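Local coordinates for core protein VP7 (Bluetongue virus, PDB 1BVP), which forms trimeric capsomers that coat the VP3 scaffold of the virus core and takes part in binding to host cell surface receptors, at residues A[192-197]-A[202-207]. Residues are numbered along the deposited sequence; the frame is centred on the assembly and turned at random.
Sequences ENFAMA and QQTQAG
With F194 CG set between its backbone N and carbonyl carbon (chi1 59°) and Q202 CG trans to its own backbone N (chi1 -179°), ring and aliphatic stem run side by side across the end of an antiparallel beta hairpin. This hairpin, strands 183-195 and 201-203, belongs to the beta-rich domain of VP7, remote from the helical one. F194 and Q202 are a hydrogen-bonded pair: F194 N donates to Q202 O at 3.0 Å, nearly straight, while the return bond from Q202 N to F194 O is more bent. Q202 CB sits over one face of the phenyl ring toward its rim, a CH-pi contact 3.9 Å from the centroid, and Q202 CG lies 3.5 Å from F194 CZ. M196 CG touches Q202 CB from beyond the strand end; the F194 side chain also packs on W141 and M242. Beside the ring, T204 OG1 is hydrogen-bonded to I191 O and M242 N, tying the hairpin to strand 241-252. N193 and Q203 project from the other face, near F136 and F142 of a second subunit; N193 also pairs in a parallel ladder with a strand of that subunit, so the sheet runs on across that interface. Their amide planes are steeply inclined, and N193 ND2 donates a bent hydrogen bond (135° at the hydrogen) to Q203 OE1 at 3.0 Å, from above the Q203 carbonyl plane.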
loop_
_atom_site.group_PDB
_atom_site.type_symbol
_atom_site.label_atom_id
_atom_site.label_comp_id
_atom_site.label_asym_id
_atom_site.label_seq_id
_atom_site.Cartn_x
_atom_site.Cartn_y
_atom_site.Cartn_z
ATOM N N GLU A 192 2.994 22.463 -26.097
ATOM C CA GLU A 192 3.064 22.586 -27.548
ATOM C C GLU A 192 1.961 23.394 -28.217
ATOM O O GLU A 192 2.206 23.974 -29.269
ATOM C CB GLU A 192 3.144 21.182 -28.160
ATOM C CG GLU A 192 3.832 21.084 -29.497
ATOM C CD GLU A 192 5.171 21.793 -29.523
ATOM O OE1 GLU A 192 5.911 21.791 -28.507
ATOM O OE2 GLU A 192 5.490 22.366 -30.586
ATOM N N ASN A 193 0.766 23.448 -27.628
ATOM C CA ASN A 193 -0.357 24.188 -28.212
ATOM C C ASN A 193 -1.126 24.800 -27.073
ATOM O O ASN A 193 -1.694 24.061 -26.275
ATOM C CB ASN A 193 -1.281 23.218 -28.955
ATOM C CG ASN A 193 -2.260 23.915 -29.896
ATOM O OD1 ASN A 193 -3.466 23.646 -29.878
ATOM N ND2 ASN A 193 -1.732 24.726 -30.791
ATOM N N PHE A 194 -1.092 26.124 -26.952
ATOM C CA PHE A 194 -1.806 26.815 -25.878
ATOM C C PHE A 194 -2.700 27.957 -26.379
ATOM O O PHE A 194 -2.613 28.373 -27.516
ATOM C CB PHE A 194 -0.828 27.353 -24.831
ATOM C CG PHE A 194 0.196 28.318 -25.378
ATOM C CD1 PHE A 194 1.326 27.850 -26.046
ATOM C CD2 PHE A 194 0.078 29.691 -25.137
ATOM C CE1 PHE A 194 2.340 28.735 -26.460
ATOM C CE2 PHE A 194 1.083 30.586 -25.542
ATOM C CZ PHE A 194 2.213 30.110 -26.199
ATOM N N ALA A 195 -3.553 28.460 -25.507
ATOM C CA ALA A 195 -4.473 29.520 -25.830
ATOM C C ALA A 195 -3.898 30.852 -25.438
ATOM O O ALA A 195 -3.381 31.001 -24.324
ATOM C CB ALA A 195 -5.788 29.313 -25.100
ATOM N N MET A 196 -3.994 31.822 -26.355
ATOM C CA MET A 196 -3.527 33.180 -26.092
ATOM C C MET A 196 -4.678 33.872 -25.360
ATOM O O MET A 196 -5.806 33.366 -25.380
ATOM C CB MET A 196 -3.159 33.849 -27.396
ATOM C CG MET A 196 -1.800 33.425 -27.923
ATOM S SD MET A 196 -0.400 34.084 -26.898
ATOM C CE MET A 196 -1.236 35.511 -25.869
ATOM N N ALA A 197 -4.433 35.003 -24.700
ATOM C CA ALA A 197 -5.517 35.665 -23.945
ATOM C C ALA A 197 -6.807 35.866 -24.758
ATOM O O ALA A 197 -7.933 35.829 -24.236
ATOM C CB ALA A 197 -5.030 36.979 -23.373
ATOM N N GLN A 202 -1.443 29.056 -30.079
ATOM C CA GLN A 202 -0.073 29.488 -30.260
ATOM C C GLN A 202 0.801 28.246 -29.950
ATOM O O GLN A 202 0.379 27.345 -29.222
ATOM C CB GLN A 202 0.216 30.648 -29.311
ATOM C CG GLN A 202 1.608 31.214 -29.422
ATOM C CD GLN A 202 1.723 32.296 -30.465
ATOM O OE1 GLN A 202 0.717 32.756 -31.013
ATOM N NE2 GLN A 202 2.952 32.716 -30.746
ATOM N N GLN A 203 1.977 28.166 -30.562
ATOM C CA GLN A 203 2.888 27.041 -30.357
ATOM C C GLN A 203 4.092 27.466 -29.546
ATOM O O GLN A 203 4.476 28.644 -29.554
ATOM C CB GLN A 203 3.454 26.570 -31.686
ATOM C CG GLN A 203 3.089 25.188 -32.066
ATOM C CD GLN A 203 1.761 25.150 -32.753
ATOM O OE1 GLN A 203 0.757 25.678 -32.247
ATOM N NE2 GLN A 203 1.746 24.569 -33.953
ATOM N N THR A 204 4.707 26.503 -28.873
ATOM C CA THR A 204 5.925 26.769 -28.131
ATOM C C THR A 204 7.031 26.177 -28.998
ATOM O O THR A 204 6.950 25.010 -29.403
ATOM C CB THR A 204 5.897 26.150 -26.724
ATOM O OG1 THR A 204 4.898 26.823 -25.935
ATOM C CG2 THR A 204 7.247 26.349 -26.045
ATOM N N GLN A 205 7.975 27.025 -29.407
ATOM C CA GLN A 205 9.090 26.580 -30.261
ATOM C C GLN A 205 10.093 25.811 -29.413
ATOM O O GLN A 205 10.249 26.099 -28.227
ATOM C CB GLN A 205 9.838 27.780 -30.904
ATOM C CG GLN A 205 9.055 28.689 -31.862
ATOM C CD GLN A 205 8.304 27.898 -32.921
ATOM O OE1 GLN A 205 7.067 27.991 -33.036
ATOM N NE2 GLN A 205 9.038 27.087 -33.681
ATOM N N ALA A 206 10.788 24.846 -30.002
ATOM C CA ALA A 206 11.804 24.121 -29.238
ATOM C C ALA A 206 12.910 25.126 -28.915
ATOM O O ALA A 206 13.123 26.080 -29.659
ATOM C CB ALA A 206 12.366 22.959 -30.053
ATOM N N GLY A 207 13.593 24.952 -27.795
ATOM C CA GLY A 207 14.663 25.881 -27.484
ATOM C C GLY A 207 14.563 26.407 -26.081
ATOM O O GLY A 207 15.531 26.960 -25.555
#